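Local atomic coordinates of sniffer CG10964-PA (PDB entry 1SNY), a protein that is an NADPH-binding short-chain dehydrogenase/reductase with a Rossmann fold that probably reduces carbonyl compounds. Residues Glu126-Ile139 / Tyr187-Ala199. Numbering follows the deposited sequence.
Sequences ELLDTLQTNTVVPI and YAYRTSKSALNAA. With NAP (NADP nicotinamide-adenine-dinucleotide phosphate), chain B.
The carbonyl oxygen of S192 accepts two hydrogen bonds, from L196 N of its own helix and from T135 OG1 across the contact (2.9 Å). The T135 hydroxyl lies in the carbonyl plane, on a lone pair, while its methyl CG2 packs on A195 CB at 3.6 Å. A threonine thus serves polar and apolar neighbours at once. S192 is the knob set among T130, L131, N134 and T135, small enough that the axes of the two segments, 13° from parallel, approach to 8.2 Å. Its OG, set between the backbone N and the carbonyl carbon (chi1 73°), comes round to donate a hydrogen bond to Y189 O and accepts one from N134 ND2 at 3.2 Å, a bent bond, its acceptor tilted somewhat from the amide plane; the same ND2 bonds to I112 O. These helices flank the Rossmann-fold sheet of a short-chain dehydrogenase/reductase, whose Asn-Ser-Tyr-Lys tetrad, by family analogy, would include N134, Y189 and K193, its serine, not S192, lying outside both helices. The backbone oxygen of N134 accepts a hydrogen bond from a water, which accepts one from K193 NZ, as in the proton relay proposed for the family. Y189 OH and NADP O2D share a hydrogen bond of 2.7 Å, and K193 NZ reaches O3D of the same ribose and M171 O. The small A188 lets L127 CD2 approach its CB to 3.8 Å; farther along, P138 CB meets L196 CD1.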
loop_
_atom_site.group_PDB
_atom_site.type_symbol
_atom_site.label_atom_id
_atom_site.label_comp_id
_atom_site.label_asym_id
_atom_site.label_seq_id
_atom_site.Cartn_x
_atom_site.Cartn_y
_atom_site.Cartn_z
ATOM N N GLU A 126 0.410 14.413 -3.225
ATOM C CA GLU A 126 -0.840 13.944 -2.653
ATOM C C GLU A 126 -0.702 12.457 -2.321
ATOM O O GLU A 126 -1.231 11.982 -1.324
ATOM C CB GLU A 126 -1.972 14.163 -3.656
ATOM C CG GLU A 126 -3.317 14.475 -3.031
ATOM C CD GLU A 126 -4.373 14.828 -4.073
ATOM O OE1 GLU A 126 -5.514 15.157 -3.685
ATOM O OE2 GLU A 126 -4.063 14.768 -5.282
ATOM N N LEU A 127 0.017 11.722 -3.162
ATOM C CA LEU A 127 0.218 10.297 -2.923
ATOM C C LEU A 127 1.108 10.076 -1.698
ATOM O O LEU A 127 0.746 9.340 -0.782
ATOM C CB LEU A 127 0.847 9.637 -4.151
ATOM C CG LEU A 127 0.029 9.648 -5.443
ATOM C CD1 LEU A 127 0.881 9.087 -6.560
ATOM C CD2 LEU A 127 -1.259 8.826 -5.270
ATOM N N LEU A 128 2.268 10.729 -1.678
ATOM C CA LEU A 128 3.199 10.593 -0.567
ATOM C C LEU A 128 2.588 11.036 0.762
ATOM O O LEU A 128 2.744 10.359 1.774
ATOM C CB LEU A 128 4.479 11.403 -0.826
ATOM C CG LEU A 128 5.621 10.818 -1.661
ATOM C CD1 LEU A 128 6.057 9.492 -1.065
ATOM C CD2 LEU A 128 5.185 10.642 -3.099
ATOM N N ASP A 129 1.892 12.171 0.768
ATOM C CA ASP A 129 1.280 12.661 2.004
ATOM C C ASP A 129 0.218 11.710 2.558
ATOM O O ASP A 129 0.129 11.496 3.780
ATOM C CB ASP A 129 0.653 14.041 1.786
ATOM C CG ASP A 129 1.691 15.136 1.615
ATOM O OD1 ASP A 129 2.894 14.862 1.818
ATOM O OD2 ASP A 129 1.295 16.271 1.281
ATOM N N THR A 130 -0.590 11.145 1.664
ATOM C CA THR A 130 -1.644 10.232 2.096
ATOM C C THR A 130 -0.996 8.956 2.621
ATOM O O THR A 130 -1.406 8.415 3.644
ATOM C CB THR A 130 -2.610 9.908 0.947
ATOM O OG1 THR A 130 -3.257 11.114 0.525
ATOM C CG2 THR A 130 -3.677 8.911 1.402
ATOM N N LEU A 131 0.024 8.484 1.920
ATOM C CA LEU A 131 0.726 7.290 2.358
ATOM C C LEU A 131 1.411 7.516 3.711
ATOM O O LEU A 131 1.473 6.616 4.545
ATOM C CB LEU A 131 1.738 6.869 1.292
ATOM C CG LEU A 131 1.110 6.206 0.059
ATOM C CD1 LEU A 131 2.099 6.201 -1.094
ATOM C CD2 LEU A 131 0.679 4.775 0.405
ATOM N N GLN A 132 1.928 8.719 3.949
ATOM C CA GLN A 132 2.588 8.973 5.231
ATOM C C GLN A 132 1.625 8.958 6.424
ATOM O O GLN A 132 1.910 8.348 7.449
ATOM C CB GLN A 132 3.330 10.319 5.192
ATOM C CG GLN A 132 4.010 10.644 6.496
ATOM C CD GLN A 132 4.709 11.976 6.453
ATOM O OE1 GLN A 132 4.079 13.004 6.219
ATOM N NE2 GLN A 132 6.020 11.965 6.672
ATOM N N THR A 133 0.480 9.615 6.287
ATOM C CA THR A 133 -0.495 9.684 7.371
ATOM C C THR A 133 -1.336 8.418 7.560
ATOM O O THR A 133 -1.587 7.997 8.692
ATOM C CB THR A 133 -1.470 10.869 7.168
ATOM O OG1 THR A 133 -0.757 12.107 7.294
ATOM C CG2 THR A 133 -2.591 10.820 8.201
ATOM N N ASN A 134 -1.764 7.811 6.457
ATOM C CA ASN A 134 -2.605 6.616 6.544
ATOM C C ASN A 134 -1.848 5.300 6.676
ATOM O O ASN A 134 -2.414 4.292 7.114
ATOM C CB ASN A 134 -3.521 6.533 5.315
ATOM C CG ASN A 134 -4.591 7.606 5.314
ATOM O OD1 ASN A 134 -4.559 8.530 6.123
ATOM N ND2 ASN A 134 -5.544 7.494 4.392
ATOM N N THR A 135 -0.572 5.295 6.317
ATOM C CA THR A 135 0.187 4.046 6.360
ATOM C C THR A 135 1.388 4.063 7.299
ATOM O O THR A 135 1.488 3.252 8.230
ATOM C CB THR A 135 0.678 3.675 4.944
ATOM O OG1 THR A 135 -0.420 3.741 4.024
ATOM C CG2 THR A 135 1.293 2.267 4.931
ATOM N N VAL A 136 2.298 5.001 7.059
ATOM C CA VAL A 136 3.503 5.098 7.870
ATOM C C VAL A 136 3.220 5.415 9.335
ATOM O O VAL A 136 3.800 4.792 10.222
ATOM C CB VAL A 136 4.464 6.148 7.272
ATOM C CG1 VAL A 136 5.729 6.241 8.121
ATOM C CG2 VAL A 136 4.828 5.755 5.849
ATOM N N VAL A 137 2.325 6.366 9.596
ATOM C CA VAL A 137 1.995 6.726 10.973
ATOM C C VAL A 137 1.491 5.527 11.784
ATOM O O VAL A 137 2.007 5.227 12.855
ATOM C CB VAL A 137 0.952 7.871 11.020
ATOM C CG1 VAL A 137 0.377 8.001 12.428
ATOM C CG2 VAL A 137 1.618 9.197 10.613
ATOM N N PRO A 138 0.475 4.816 11.277
ATOM C CA PRO A 138 -0.008 3.665 12.049
ATOM C C PRO A 138 1.096 2.646 12.355
ATOM O O PRO A 138 1.113 2.052 13.428
ATOM C CB PRO A 138 -1.096 3.084 11.148
ATOM C CG PRO A 138 -1.633 4.292 10.451
ATOM C CD PRO A 138 -0.371 5.059 10.097
ATOM N N ILE A 139 2.005 2.435 11.406
ATOM C CA ILE A 139 3.094 1.474 11.606
ATOM C C ILE A 139 4.056 1.988 12.676
ATOM O O ILE A 139 4.467 1.253 13.568
ATOM C CB ILE A 139 3.903 1.233 10.297
ATOM C CG1 ILE A 139 3.022 0.538 9.250
ATOM C CG2 ILE A 139 5.157 0.413 10.597
ATOM C CD1 ILE A 139 3.702 0.357 7.894
ATOM N N TYR A 187 -6.488 6.956 -6.063
ATOM C CA TYR A 187 -5.171 6.351 -5.922
ATOM C C TYR A 187 -4.488 6.523 -4.568
ATOM O O TYR A 187 -4.061 5.545 -3.971
ATOM C CB TYR A 187 -4.245 6.832 -7.041
ATOM C CG TYR A 187 -4.667 6.295 -8.386
ATOM C CD1 TYR A 187 -5.667 6.920 -9.125
ATOM C CD2 TYR A 187 -4.123 5.111 -8.886
ATOM C CE1 TYR A 187 -6.125 6.379 -10.325
ATOM C CE2 TYR A 187 -4.573 4.564 -10.077
ATOM C CZ TYR A 187 -5.578 5.197 -10.793
ATOM O OH TYR A 187 -6.065 4.629 -11.956
ATOM N N ALA A 188 -4.377 7.754 -4.080
ATOM C CA ALA A 188 -3.727 7.974 -2.794
ATOM C C ALA A 188 -4.427 7.212 -1.669
ATOM O O ALA A 188 -3.792 6.492 -0.891
ATOM C CB ALA A 188 -3.696 9.473 -2.471
ATOM N N TYR A 189 -5.744 7.360 -1.596
ATOM C CA TYR A 189 -6.509 6.716 -0.544
ATOM C C TYR A 189 -6.459 5.193 -0.617
ATOM O O TYR A 189 -6.106 4.540 0.364
ATOM C CB TYR A 189 -7.959 7.201 -0.568
ATOM C CG TYR A 189 -8.707 6.876 0.706
ATOM C CD1 TYR A 189 -8.367 7.495 1.917
ATOM C CD2 TYR A 189 -9.733 5.935 0.713
ATOM C CE1 TYR A 189 -9.033 7.186 3.100
ATOM C CE2 TYR A 189 -10.410 5.614 1.892
ATOM C CZ TYR A 189 -10.056 6.244 3.080
ATOM O OH TYR A 189 -10.728 5.931 4.236
ATOM N N ARG A 190 -6.784 4.631 -1.778
ATOM C CA ARG A 190 -6.774 3.174 -1.920
ATOM C C ARG A 190 -5.412 2.556 -1.638
ATOM O O ARG A 190 -5.308 1.580 -0.894
ATOM C CB ARG A 190 -7.220 2.757 -3.318
ATOM C CG ARG A 190 -8.693 2.996 -3.631
ATOM C CD ARG A 190 -9.021 2.390 -4.990
ATOM N NE ARG A 190 -10.344 2.746 -5.495
ATOM C CZ ARG A 190 -11.479 2.183 -5.096
ATOM N NH1 ARG A 190 -11.465 1.229 -4.174
ATOM N NH2 ARG A 190 -12.630 2.563 -5.642
ATOM N N THR A 191 -4.358 3.111 -2.226
ATOM C CA THR A 191 -3.046 2.537 -1.985
ATOM C C THR A 191 -2.666 2.572 -0.513
ATOM O O THR A 191 -2.049 1.632 -0.002
ATOM C CB THR A 191 -1.934 3.248 -2.801
ATOM O OG1 THR A 191 -1.921 4.647 -2.491
ATOM C CG2 THR A 191 -2.159 3.051 -4.290
ATOM N N SER A 192 -3.014 3.658 0.179
ATOM C CA SER A 192 -2.665 3.774 1.584
ATOM C C SER A 192 -3.417 2.819 2.482
ATOM O O SER A 192 -2.867 2.332 3.459
ATOM C CB SER A 192 -2.883 5.213 2.097
ATOM O OG SER A 192 -4.264 5.533 2.246
ATOM N N LYS A 193 -4.678 2.549 2.161
ATOM C CA LYS A 193 -5.464 1.637 2.989
ATOM C C LYS A 193 -5.126 0.181 2.665
ATOM O O LYS A 193 -5.140 -0.662 3.554
ATOM C CB LYS A 193 -6.966 1.924 2.817
ATOM C CG LYS A 193 -7.405 3.284 3.363
ATOM C CD LYS A 193 -7.103 3.435 4.861
ATOM C CE LYS A 193 -7.940 4.557 5.476
ATOM N NZ LYS A 193 -7.736 4.678 6.949
ATOM N N SER A 194 -4.825 -0.127 1.402
ATOM C CA SER A 194 -4.424 -1.495 1.074
ATOM C C SER A 194 -3.063 -1.717 1.715
ATOM O O SER A 194 -2.745 -2.816 2.154
ATOM C CB SER A 194 -4.333 -1.728 -0.449
ATOM O OG SER A 194 -5.612 -1.681 -1.034
ATOM N N ALA A 195 -2.244 -0.666 1.777
ATOM C CA ALA A 195 -0.938 -0.792 2.406
ATOM C C ALA A 195 -1.105 -1.000 3.914
ATOM O O ALA A 195 -0.373 -1.777 4.520
ATOM C CB ALA A 195 -0.085 0.471 2.135
ATOM N N LEU A 196 -2.051 -0.282 4.521
ATOM C CA LEU A 196 -2.314 -0.418 5.955
ATOM C C LEU A 196 -2.738 -1.858 6.227
ATOM O O LEU A 196 -2.321 -2.459 7.205
ATOM C CB LEU A 196 -3.433 0.530 6.387
ATOM C CG LEU A 196 -3.849 0.500 7.861
ATOM C CD1 LEU A 196 -2.668 0.907 8.740
ATOM C CD2 LEU A 196 -5.046 1.418 8.068
ATOM N N ASN A 197 -3.565 -2.410 5.345
ATOM C CA ASN A 197 -4.011 -3.793 5.518
ATOM C C ASN A 197 -2.843 -4.776 5.522
ATOM O O ASN A 197 -2.803 -5.690 6.348
ATOM C CB ASN A 197 -5.003 -4.181 4.422
ATOM C CG ASN A 197 -6.378 -3.572 4.641
ATOM O OD1 ASN A 197 -6.675 -3.043 5.717
ATOM N ND2 ASN A 197 -7.229 -3.650 3.621
ATOM N N ALA A 198 -1.904 -4.607 4.598
ATOM C CA ALA A 198 -0.739 -5.483 4.534
ATOM C C ALA A 198 0.058 -5.354 5.841
ATOM O O ALA A 198 0.645 -6.318 6.330
ATOM C CB ALA A 198 0.135 -5.120 3.309
ATOM N N ALA A 199 0.088 -4.153 6.407
ATOM C CA ALA A 199 0.789 -3.942 7.671
ATOM C C ALA A 199 0.038 -4.673 8.791
ATOM O O ALA A 199 0.630 -5.274 9.687
ATOM C CB ALA A 199 0.866 -2.441 7.976
HETATM P PA NAP B . -12.409 12.917 9.513
HETATM O O1A NAP B . -11.770 13.657 8.499
HETATM O O2A NAP B . -13.729 13.271 10.164
HETATM O O5B NAP B . -11.404 12.711 10.740
HETATM C C5B NAP B . -10.010 12.401 10.478
HETATM C C4B NAP B . -9.397 12.540 11.907
HETATM O O4B NAP B . -7.935 12.223 11.770
HETATM C C3B NAP B . -9.400 13.986 12.496
HETATM O O3B NAP B . -9.582 13.855 13.914
HETATM C C2B NAP B . -8.042 14.518 12.090
HETATM O O2B NAP B . -7.546 15.628 12.825
HETATM C C1B NAP B . -7.139 13.275 12.258
HETATM N N9A NAP B . -5.902 13.486 11.524
HETATM C C8A NAP B . -5.632 13.638 10.178
HETATM N N7A NAP B . -4.347 13.827 9.902
HETATM C C5A NAP B . -3.747 13.796 11.151
HETATM C C6A NAP B . -2.395 13.944 11.510
HETATM N N6A NAP B . -1.344 14.161 10.678
HETATM N N1A NAP B . -2.086 13.860 12.880
HETATM C C2A NAP B . -3.089 13.640 13.840
HETATM N N3A NAP B . -4.429 13.495 13.512
HETATM C C4A NAP B . -4.707 13.580 12.156
HETATM O O3 NAP B . -12.609 11.433 9.010
HETATM P PN NAP B . -13.286 10.158 9.641
HETATM O O1N NAP B . -14.435 9.731 8.826
HETATM O O2N NAP B . -13.562 10.490 11.065
HETATM O O5D NAP B . -12.151 9.067 9.471
HETATM C C5D NAP B . -11.776 8.212 10.606
HETATM C C4D NAP B . -11.026 7.009 10.061
HETATM O O4D NAP B . -11.958 6.108 9.408
HETATM C C3D NAP B . -9.936 7.315 8.984
HETATM O O3D NAP B . -8.761 6.496 9.197
HETATM C C2D NAP B . -10.663 7.016 7.681
HETATM O O2D NAP B . -9.796 6.753 6.600
HETATM C C1D NAP B . -11.489 5.841 8.045
HETATM N N1N NAP B . -12.740 5.625 7.284
HETATM C C2N NAP B . -13.845 6.535 7.235
HETATM C C3N NAP B . -14.955 6.163 6.459
HETATM C C7N NAP B . -16.168 7.099 6.372
HETATM O O7N NAP B . -17.097 6.717 5.685
HETATM N N7N NAP B . -16.190 8.240 7.006
HETATM C C4N NAP B . -14.988 4.891 5.726
HETATM C C5N NAP B . -13.864 4.034 5.815
HETATM C C6N NAP B . -12.729 4.386 6.591
HETATM P P2B NAP B . -7.805 17.188 12.382
HETATM O O1X NAP B . -9.223 17.522 12.854
HETATM O O2X NAP B . -6.734 17.883 13.155
HETATM O O3X NAP B . -7.685 17.258 10.867
HETATM O O HOH W 1 -4.994 5.099 8.013
#